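Long-range contacts in amine oxidase domain-containing protein (Pyrococcus furiosus, PDB 3NRN), which has no established reaction but binds adenosine monophosphate and is probably an oxidoreductase related to the flavin-containing amine oxidases: residues L10-R21 with V191-N202; E149-S159 with M316-G324. All blocks are in the same frame, centred on the assembly; numbering follows the deposited sequence.

Interactions 1 and 2 are made by segments that alternate along the chain, in the order 10-21, 149-159, 191-202 and 316-324. Interaction 1 joins helices 10-21 and 188-200, which belong with the parallel sheet of the nucleotide-binding part: the first links strands 2-6 and 25-29, and the second leads into edge strand 205-207. Interaction 2 sets helix 142-156 against strand 312-320 of the mixed seven-stranded sheet. The centres lie 30 Å apart on opposite sides of the chain's centre, with nearest atoms about 13 Å apart. Each contact thus lies in a different part of the fold, beside the parallel sheet or on the mixed one, and the chain passes from one to the other and back.

Interaction 1 of 2, residues L10-R21 with V191-N202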
loop_
_atom_site.group_PDB
_atom_site.type_symbol
_atom_site.label_atom_id
_atom_site.label_comp_id
_atom_site.label_asym_id
_atom_site.label_seq_id
_atom_site.Cartn_x
_atom_site.Cartn_y
_atom_site.Cartn_z
ATOM N N LEU A 10 2.260 -1.219 9.370
ATOM C CA LEU A 10 1.745 0.138 9.242
ATOM C C LEU A 10 0.336 0.274 9.826
ATOM O O LEU A 10 0.084 1.153 10.654
ATOM C CB LEU A 10 1.743 0.566 7.773
ATOM C CG LEU A 10 1.236 1.996 7.560
ATOM C CD1 LEU A 10 2.167 2.984 8.275
ATOM C CD2 LEU A 10 1.162 2.297 6.061
ATOM N N GLY A 11 -0.582 -0.594 9.398
ATOM C CA GLY A 11 -1.934 -0.528 9.917
ATOM C C GLY A 11 -1.989 -0.635 11.442
ATOM O O GLY A 11 -2.662 0.155 12.104
ATOM N N GLY A 12 -1.285 -1.617 12.001
ATOM C CA GLY A 12 -1.287 -1.796 13.446
ATOM C C GLY A 12 -0.730 -0.589 14.192
ATOM O O GLY A 12 -1.308 -0.143 15.182
ATOM N N LEU A 13 0.401 -0.066 13.721
ATOM C CA LEU A 13 1.039 1.093 14.349
ATOM C C LEU A 13 0.198 2.370 14.210
ATOM O O LEU A 13 0.190 3.207 15.110
ATOM C CB LEU A 13 2.441 1.299 13.762
ATOM C CG LEU A 13 3.400 0.136 14.069
ATOM C CD1 LEU A 13 4.700 0.299 13.287
ATOM C CD2 LEU A 13 3.661 0.083 15.575
ATOM N N LEU A 14 -0.514 2.513 13.092
ATOM C CA LEU A 14 -1.371 3.687 12.896
ATOM C C LEU A 14 -2.509 3.634 13.919
ATOM O O LEU A 14 -2.799 4.620 14.593
ATOM C CB LEU A 14 -1.959 3.712 11.465
ATOM C CG LEU A 14 -1.011 4.109 10.320
ATOM C CD1 LEU A 14 -1.630 3.806 8.962
ATOM C CD2 LEU A 14 -0.686 5.604 10.430
ATOM N N ALA A 15 -3.148 2.472 14.035
ATOM C CA ALA A 15 -4.247 2.304 14.977
ATOM C C ALA A 15 -3.771 2.488 16.417
ATOM O O ALA A 15 -4.427 3.163 17.212
ATOM C CB ALA A 15 -4.867 0.934 14.804
ATOM N N GLY A 16 -2.631 1.882 16.743
ATOM C CA GLY A 16 -2.089 1.991 18.087
ATOM C C GLY A 16 -1.763 3.428 18.449
ATOM O O GLY A 16 -2.008 3.881 19.570
ATOM N N ALA A 17 -1.204 4.155 17.495
ATOM C CA ALA A 17 -0.851 5.539 17.723
ATOM C C ALA A 17 -2.105 6.390 17.927
ATOM O O ALA A 17 -2.172 7.190 18.859
ATOM C CB ALA A 17 -0.050 6.063 16.546
ATOM N N PHE A 18 -3.102 6.214 17.064
ATOM C CA PHE A 18 -4.331 7.001 17.171
ATOM C C PHE A 18 -5.019 6.790 18.511
ATOM O O PHE A 18 -5.435 7.749 19.172
ATOM C CB PHE A 18 -5.316 6.644 16.049
ATOM C CG PHE A 18 -6.554 7.507 16.031
ATOM C CD1 PHE A 18 -6.581 8.693 15.303
ATOM C CD2 PHE A 18 -7.683 7.150 16.770
ATOM C CE1 PHE A 18 -7.723 9.516 15.311
ATOM C CE2 PHE A 18 -8.830 7.963 16.788
ATOM C CZ PHE A 18 -8.846 9.151 16.055
ATOM N N LEU A 19 -5.136 5.527 18.908
ATOM C CA LEU A 19 -5.795 5.175 20.154
ATOM C C LEU A 19 -4.994 5.576 21.391
ATOM O O LEU A 19 -5.573 5.982 22.399
ATOM C CB LEU A 19 -6.097 3.674 20.169
ATOM C CG LEU A 19 -7.113 3.220 19.112
ATOM C CD1 LEU A 19 -7.217 1.702 19.100
ATOM C CD2 LEU A 19 -8.480 3.846 19.405
ATOM N N ALA A 20 -3.671 5.471 21.321
ATOM C CA ALA A 20 -2.832 5.851 22.459
ATOM C C ALA A 20 -2.972 7.354 22.673
ATOM O O ALA A 20 -3.065 7.831 23.806
ATOM C CB ALA A 20 -1.387 5.497 22.190
ATOM N N ARG A 21 -2.993 8.096 21.574
ATOM C CA ARG A 21 -3.142 9.545 21.639
ATOM C C ARG A 21 -4.457 9.895 22.324
ATOM O O ARG A 21 -4.523 10.852 23.095
ATOM C CB ARG A 21 -3.133 10.157 20.235
ATOM C CG ARG A 21 -1.903 10.994 19.909
ATOM C CD ARG A 21 -2.305 12.217 19.090
ATOM N NE ARG A 21 -3.310 11.879 18.076
ATOM C CZ ARG A 21 -4.496 12.475 17.956
ATOM N NH1 ARG A 21 -4.845 13.455 18.783
ATOM N NH2 ARG A 21 -5.343 12.087 17.011
ATOM N N VAL A 191 8.242 7.000 8.748
ATOM C CA VAL A 191 6.886 6.923 9.259
ATOM C C VAL A 191 6.815 6.005 10.479
ATOM O O VAL A 191 6.179 6.323 11.487
ATOM C CB VAL A 191 5.948 6.399 8.166
ATOM C CG1 VAL A 191 4.580 6.082 8.748
ATOM C CG2 VAL A 191 5.837 7.441 7.068
ATOM N N ILE A 192 7.478 4.864 10.374
ATOM C CA ILE A 192 7.492 3.890 11.445
ATOM C C ILE A 192 8.089 4.473 12.721
ATOM O O ILE A 192 7.547 4.273 13.807
ATOM C CB ILE A 192 8.303 2.646 11.037
ATOM C CG1 ILE A 192 7.723 2.044 9.749
ATOM C CG2 ILE A 192 8.314 1.644 12.179
ATOM C CD1 ILE A 192 6.259 1.625 9.836
ATOM N N ASP A 193 9.201 5.193 12.588
ATOM C CA ASP A 193 9.858 5.791 13.752
ATOM C C ASP A 193 8.937 6.778 14.467
ATOM O O ASP A 193 8.901 6.833 15.696
ATOM C CB ASP A 193 11.160 6.492 13.340
ATOM C CG ASP A 193 12.232 5.512 12.874
ATOM O OD1 ASP A 193 12.253 4.359 13.359
ATOM O OD2 ASP A 193 13.069 5.901 12.032
ATOM N N GLU A 194 8.182 7.550 13.697
ATOM C CA GLU A 194 7.262 8.513 14.289
ATOM C C GLU A 194 6.084 7.845 14.998
ATOM O O GLU A 194 5.682 8.281 16.076
ATOM C CB GLU A 194 6.763 9.490 13.218
ATOM C CG GLU A 194 7.720 10.647 12.972
ATOM C CD GLU A 194 7.854 11.551 14.198
ATOM O OE1 GLU A 194 6.981 12.424 14.401
ATOM O OE2 GLU A 194 8.821 11.377 14.965
ATOM N N LEU A 195 5.532 6.787 14.408
ATOM C CA LEU A 195 4.409 6.099 15.041
ATOM C C LEU A 195 4.862 5.432 16.339
ATOM O O LEU A 195 4.120 5.409 17.322
ATOM C CB LEU A 195 3.799 5.057 14.087
ATOM C CG LEU A 195 3.159 5.624 12.807
ATOM C CD1 LEU A 195 2.639 4.494 11.936
ATOM C CD2 LEU A 195 2.019 6.593 13.168
ATOM N N GLU A 196 6.077 4.887 16.333
ATOM C CA GLU A 196 6.636 4.241 17.520
ATOM C C GLU A 196 6.817 5.273 18.635
ATOM O O GLU A 196 6.510 5.007 19.803
ATOM C CB GLU A 196 7.992 3.592 17.192
ATOM C CG GLU A 196 8.769 3.116 18.423
ATOM C CD GLU A 196 10.048 2.366 18.067
ATOM O OE1 GLU A 196 10.859 2.891 17.282
ATOM O OE2 GLU A 196 10.246 1.247 18.578
ATOM N N ARG A 197 7.314 6.451 18.273
ATOM C CA ARG A 197 7.521 7.512 19.255
ATOM C C ARG A 197 6.194 7.962 19.856
ATOM O O ARG A 197 6.090 8.175 21.061
ATOM C CB ARG A 197 8.208 8.719 18.606
ATOM C CG ARG A 197 8.187 9.988 19.466
ATOM C CD ARG A 197 8.724 11.198 18.709
ATOM N NE ARG A 197 7.790 11.688 17.695
ATOM C CZ ARG A 197 6.624 12.269 17.966
ATOM N NH1 ARG A 197 6.238 12.435 19.223
ATOM N NH2 ARG A 197 5.843 12.698 16.983
ATOM N N ILE A 198 5.182 8.107 19.007
ATOM C CA ILE A 198 3.874 8.561 19.461
ATOM C C ILE A 198 3.223 7.579 20.422
ATOM O O ILE A 198 2.569 7.982 21.389
ATOM C CB ILE A 198 2.938 8.814 18.265
ATOM C CG1 ILE A 198 3.471 9.987 17.440
ATOM C CG2 ILE A 198 1.524 9.086 18.752
ATOM C CD1 ILE A 198 2.813 10.134 16.087
ATOM N N ILE A 199 3.395 6.293 20.152
ATOM C CA ILE A 199 2.828 5.260 21.011
ATOM C C ILE A 199 3.542 5.225 22.367
ATOM O O ILE A 199 2.907 5.126 23.420
ATOM C CB ILE A 199 2.963 3.859 20.360
ATOM C CG1 ILE A 199 2.141 3.800 19.074
ATOM C CG2 ILE A 199 2.481 2.774 21.326
ATOM C CD1 ILE A 199 2.295 2.493 18.312
HETATM N N MSE A 200 4.867 5.310 22.335
HETATM C CA MSE A 200 5.641 5.259 23.568
HETATM C C MSE A 200 5.471 6.510 24.425
HETATM O O MSE A 200 5.522 6.434 25.649
HETATM C CB MSE A 200 7.117 5.017 23.246
HETATM C CG MSE A 200 7.362 3.708 22.493
HETATM SE SE MSE A 200 6.807 2.232 23.406
HETATM C CE MSE A 200 5.103 2.144 23.000
ATOM N N GLU A 201 5.252 7.657 23.792
ATOM C CA GLU A 201 5.073 8.889 24.549
ATOM C C GLU A 201 3.633 9.041 25.029
ATOM O O GLU A 201 3.297 9.993 25.724
ATOM C CB GLU A 201 5.489 10.098 23.705
ATOM C CG GLU A 201 6.897 9.962 23.144
ATOM C CD GLU A 201 7.463 11.257 22.595
ATOM O OE1 GLU A 201 6.691 12.071 22.045
ATOM O OE2 GLU A 201 8.694 11.448 22.701
ATOM N N ASN A 202 2.779 8.092 24.667
ATOM C CA ASN A 202 1.389 8.149 25.089
ATOM C C ASN A 202 0.994 6.939 25.920
ATOM O O ASN A 202 -0.102 6.391 25.765
ATOM C CB ASN A 202 0.468 8.282 23.878
ATOM C CG ASN A 202 0.411 9.704 23.349
ATOM O OD1 ASN A 202 -0.261 10.559 23.919
ATOM N ND2 ASN A 202 1.126 9.965 22.261
HETATM O O HOH W 1 -2.735 6.863 26.384
#
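The flat amide of Asn202 is met by the start of Arg21, whose CA comes 3.8 Å from Asn202 OD1 while Arg21 CG lies near Asn202 ND2. The two side chains run alongside, pointing the same way; the guanidinium of Arg21, turned at 83° to the amide, lies further off. At its edge, the amide gives Asn202 ND2 to Ile198 O at 2.6 Å, nearly in the amide plane, which fixes its rotation. CB of Asn202 rests 3.7 Å from Ala20 CB, and a water sits between the carbonyl oxygens of Ala20 and Asn202.

Further in, the helices run at 33° with axes 8.4 Å apart. Leu195 packs as a knob into the hole formed by Leu10, Leu13, Leu14 and Ala17, its CD1 3.7 Å from Leu13 CB. Ile199 places CG1 beside the backbone N (chi1 -64°), and this atom lies over the backbone at 3.7 Å from Ala17 CA, with Gly16 close by. Leu13 spreads its branches, CD1 to Ile192 and CD2 to Ile199 CD1 at 3.9 Å.

The contact packs helix 188-200 on helix 10-21, next to a glycine-rich turn that resembles the Rossmann GxGxxG motif, with Gly7 and Gly9 in the AMP pocket; the side chain of Leu10 is about 6 Å from the bound AMP. Its chemistry is that of close-fitting aliphatic side chains, with the polar groups gathered at the Asn202 end, where ND2 is bonded to Ile198 O and a water bridges two carbonyls.

Interaction 2 of 2, residues E149-S159 with M316-G324; sequences ESFAGWADSVS and MAHMALKNG
Helix 149-156 crosses strand 316-320 almost perpendicularly, at 99° with axes 7.3 Å apart, and the backbones draw closest just past the helix end, where Ser157 adopts positive phi and its CA comes 4.6 Å from Ala320 CA. His318 is the main side chain from the strand. Its CG stands anti to the backbone N (chi1 173°), lifting the imidazole from the strand to the last helical turn. There Trp154 makes a T-shaped stack, the edge of its five-membered ring toward the imidazole face, with centroids 5.3 Å apart and planes at 74°. Trp154 O sits over a face of the imidazole, Gly153 O approaches His318 CE1 to 2.9 Å, and Ser157 OG is at the ring edge, 3.4 Å from His318 NE2. Two residues along the strand, Ala320 CB fits against Ser157 CA and Gly153 O.

Beyond the strand, Lys322 runs extended from a type II' turn across the contact. Its NZ donates to Ser159 OG at 2.6 Å, makes a salt bridge with Glu149 OE1 at 3.4 Å, and donates at 3.0 Å to a water that itself donates to Glu149 O and Val158 O. Ser159 OG in turn gives a weak bond to Glu149 OE1, while Glu149 OE2 accepts from Leu160 N.

A helix laid across a mixed sheet in this way is consistent with the substrate-binding domain of the flavin-containing amine oxidase family, a mixed sheet flanked by helices, although the substrate here is unknown.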
loop_
_atom_site.group_PDB
_atom_site.type_symbol
_atom_site.label_atom_id
_atom_site.label_comp_id
_atom_site.label_asym_id
_atom_site.label_seq_id
_atom_site.Cartn_x
_atom_site.Cartn_y
_atom_site.Cartn_z
ATOM N N GLU A 149 -3.450 -0.554 -18.131
ATOM C CA GLU A 149 -3.044 -1.901 -17.741
ATOM C C GLU A 149 -1.833 -1.764 -16.820
ATOM O O GLU A 149 -1.679 -2.525 -15.865
ATOM C CB GLU A 149 -2.672 -2.731 -18.974
ATOM C CG GLU A 149 -2.328 -4.192 -18.684
ATOM C CD GLU A 149 -3.552 -5.078 -18.489
ATOM O OE1 GLU A 149 -3.373 -6.300 -18.281
ATOM O OE2 GLU A 149 -4.688 -4.563 -18.550
ATOM N N SER A 150 -0.972 -0.794 -17.113
ATOM C CA SER A 150 0.197 -0.556 -16.276
ATOM C C SER A 150 -0.276 -0.000 -14.933
ATOM O O SER A 150 0.211 -0.400 -13.876
ATOM C CB SER A 150 1.149 0.433 -16.946
ATOM O OG SER A 150 1.746 -0.156 -18.084
ATOM N N PHE A 151 -1.233 0.918 -14.983
ATOM C CA PHE A 151 -1.778 1.496 -13.764
ATOM C C PHE A 151 -2.327 0.380 -12.870
ATOM O O PHE A 151 -2.021 0.324 -11.682
ATOM C CB PHE A 151 -2.907 2.478 -14.097
ATOM C CG PHE A 151 -3.612 3.011 -12.884
ATOM C CD1 PHE A 151 -2.974 3.903 -12.028
ATOM C CD2 PHE A 151 -4.892 2.578 -12.566
ATOM C CE1 PHE A 151 -3.601 4.352 -10.874
ATOM C CE2 PHE A 151 -5.528 3.021 -11.413
ATOM C CZ PHE A 151 -4.884 3.907 -10.565
ATOM N N ALA A 152 -3.137 -0.502 -13.453
ATOM C CA ALA A 152 -3.733 -1.612 -12.713
ATOM C C ALA A 152 -2.659 -2.525 -12.132
ATOM O O ALA A 152 -2.782 -3.002 -11.000
ATOM C CB ALA A 152 -4.678 -2.412 -13.626
ATOM N N GLY A 153 -1.605 -2.770 -12.904
ATOM C CA GLY A 153 -0.534 -3.626 -12.420
ATOM C C GLY A 153 0.209 -2.978 -11.264
ATOM O O GLY A 153 0.475 -3.609 -10.245
ATOM N N TRP A 154 0.521 -1.697 -11.416
ATOM C CA TRP A 154 1.244 -0.955 -10.394
ATOM C C TRP A 154 0.421 -0.722 -9.121
ATOM O O TRP A 154 0.830 -1.114 -8.025
ATOM C CB TRP A 154 1.705 0.384 -10.972
ATOM C CG TRP A 154 2.552 1.188 -10.049
ATOM C CD1 TRP A 154 3.860 0.967 -9.731
ATOM C CD2 TRP A 154 2.142 2.334 -9.298
ATOM N NE1 TRP A 154 4.292 1.903 -8.826
ATOM C CE2 TRP A 154 3.255 2.756 -8.541
ATOM C CE3 TRP A 154 0.936 3.045 -9.188
ATOM C CZ2 TRP A 154 3.201 3.865 -7.683
ATOM C CZ3 TRP A 154 0.881 4.148 -8.334
ATOM C CH2 TRP A 154 2.008 4.544 -7.593
ATOM N N ALA A 155 -0.745 -0.098 -9.259
ATOM C CA ALA A 155 -1.572 0.191 -8.094
ATOM C C ALA A 155 -2.284 -1.002 -7.466
ATOM O O ALA A 155 -2.474 -1.028 -6.247
ATOM C CB ALA A 155 -2.601 1.289 -8.435
ATOM N N ASP A 156 -2.658 -1.995 -8.271
ATOM C CA ASP A 156 -3.397 -3.138 -7.736
ATOM C C ASP A 156 -2.827 -4.527 -8.031
ATOM O O ASP A 156 -3.427 -5.530 -7.651
ATOM C CB ASP A 156 -4.849 -3.084 -8.233
ATOM C CG ASP A 156 -5.464 -1.693 -8.101
ATOM O OD1 ASP A 156 -5.413 -1.116 -6.993
ATOM O OD2 ASP A 156 -5.999 -1.173 -9.108
ATOM N N SER A 157 -1.686 -4.587 -8.710
ATOM C CA SER A 157 -1.065 -5.864 -9.040
ATOM C C SER A 157 -1.964 -6.835 -9.801
ATOM O O SER A 157 -1.855 -8.045 -9.623
ATOM C CB SER A 157 -0.552 -6.548 -7.770
ATOM O OG SER A 157 0.664 -5.962 -7.347
ATOM N N VAL A 158 -2.855 -6.310 -10.632
ATOM C CA VAL A 158 -3.747 -7.148 -11.431
ATOM C C VAL A 158 -3.901 -6.518 -12.806
ATOM O O VAL A 158 -3.437 -5.400 -13.041
ATOM C CB VAL A 158 -5.157 -7.281 -10.807
ATOM C CG1 VAL A 158 -5.061 -7.891 -9.418
ATOM C CG2 VAL A 158 -5.838 -5.929 -10.756
ATOM N N SER A 159 -4.536 -7.249 -13.714
ATOM C CA SER A 159 -4.771 -6.749 -15.059
ATOM C C SER A 159 -6.049 -5.931 -15.017
ATOM O O SER A 159 -6.890 -6.121 -14.133
ATOM C CB SER A 159 -4.930 -7.905 -16.048
ATOM O OG SER A 159 -3.704 -8.600 -16.200
HETATM N N MSE A 316 13.570 2.053 -8.404
HETATM C CA MSE A 316 12.747 0.936 -7.943
HETATM C C MSE A 316 11.625 0.719 -8.942
HETATM O O MSE A 316 10.854 1.638 -9.225
HETATM C CB MSE A 316 12.144 1.218 -6.558
HETATM C CG MSE A 316 13.119 1.134 -5.371
HETATM SE SE MSE A 316 12.233 1.343 -3.784
HETATM C CE MSE A 316 13.543 1.160 -2.611
ATOM N N ALA A 317 11.541 -0.493 -9.480
ATOM C CA ALA A 317 10.506 -0.826 -10.448
ATOM C C ALA A 317 9.583 -1.880 -9.866
ATOM O O ALA A 317 10.019 -2.771 -9.134
ATOM C CB ALA A 317 11.133 -1.341 -11.745
ATOM N N HIS A 318 8.307 -1.777 -10.211
ATOM C CA HIS A 318 7.287 -2.697 -9.728
ATOM C C HIS A 318 6.752 -3.529 -10.880
ATOM O O HIS A 318 6.499 -3.008 -11.962
ATOM C CB HIS A 318 6.143 -1.900 -9.089
ATOM C CG HIS A 318 4.953 -2.729 -8.710
ATOM N ND1 HIS A 318 4.053 -3.211 -9.635
ATOM C CD2 HIS A 318 4.509 -3.148 -7.502
ATOM C CE1 HIS A 318 3.104 -3.888 -9.013
ATOM N NE2 HIS A 318 3.358 -3.864 -7.717
HETATM N N MSE A 319 6.583 -4.824 -10.639
HETATM C CA MSE A 319 6.063 -5.730 -11.653
HETATM C C MSE A 319 5.004 -6.616 -11.013
HETATM O O MSE A 319 5.282 -7.314 -10.037
HETATM C CB MSE A 319 7.185 -6.624 -12.225
HETATM C CG MSE A 319 6.715 -7.654 -13.282
HETATM SE SE MSE A 319 7.872 -9.043 -13.666
HETATM C CE MSE A 319 7.345 -10.210 -12.505
ATOM N N ALA A 320 3.788 -6.570 -11.543
ATOM C CA ALA A 320 2.723 -7.431 -11.045
ATOM C C ALA A 320 3.082 -8.812 -11.610
ATOM O O ALA A 320 3.246 -8.969 -12.822
ATOM C CB ALA A 320 1.374 -6.961 -11.583
ATOM N N LEU A 321 3.222 -9.812 -10.747
ATOM C CA LEU A 321 3.601 -11.137 -11.233
ATOM C C LEU A 321 2.492 -11.869 -11.988
ATOM O O LEU A 321 2.742 -12.492 -13.022
ATOM C CB LEU A 321 4.082 -12.010 -10.071
ATOM C CG LEU A 321 4.549 -13.421 -10.448
ATOM C CD1 LEU A 321 5.747 -13.350 -11.381
ATOM C CD2 LEU A 321 4.906 -14.182 -9.185
ATOM N N LYS A 322 1.269 -11.784 -11.477
ATOM C CA LYS A 322 0.142 -12.467 -12.095
ATOM C C LYS A 322 0.485 -13.955 -12.085
ATOM O O LYS A 322 0.884 -14.482 -11.043
ATOM C CB LYS A 322 -0.068 -11.934 -13.518
ATOM C CG LYS A 322 -0.266 -10.413 -13.535
ATOM C CD LYS A 322 -0.585 -9.849 -14.916
ATOM C CE LYS A 322 -0.861 -8.350 -14.828
ATOM N NZ LYS A 322 -1.230 -7.735 -16.138
ATOM N N ASN A 323 0.346 -14.638 -13.219
ATOM C CA ASN A 323 0.678 -16.062 -13.266
ATOM C C ASN A 323 2.069 -16.297 -13.836
ATOM O O ASN A 323 2.393 -17.405 -14.245
ATOM C CB ASN A 323 -0.351 -16.837 -14.096
ATOM C CG ASN A 323 -1.719 -16.855 -13.451
ATOM O OD1 ASN A 323 -1.840 -17.094 -12.256
ATOM N ND2 ASN A 323 -2.757 -16.608 -14.241
ATOM N N GLY A 324 2.896 -15.257 -13.848
ATOM C CA GLY A 324 4.237 -15.391 -14.389
ATOM C C GLY A 324 5.140 -16.330 -13.619
ATOM O O GLY A 324 4.872 -16.652 -12.458
HETATM O O HOH W 2 -1.876 -4.971 -15.194
HETATM O O HOH W 3 0.068 -10.283 -9.446
#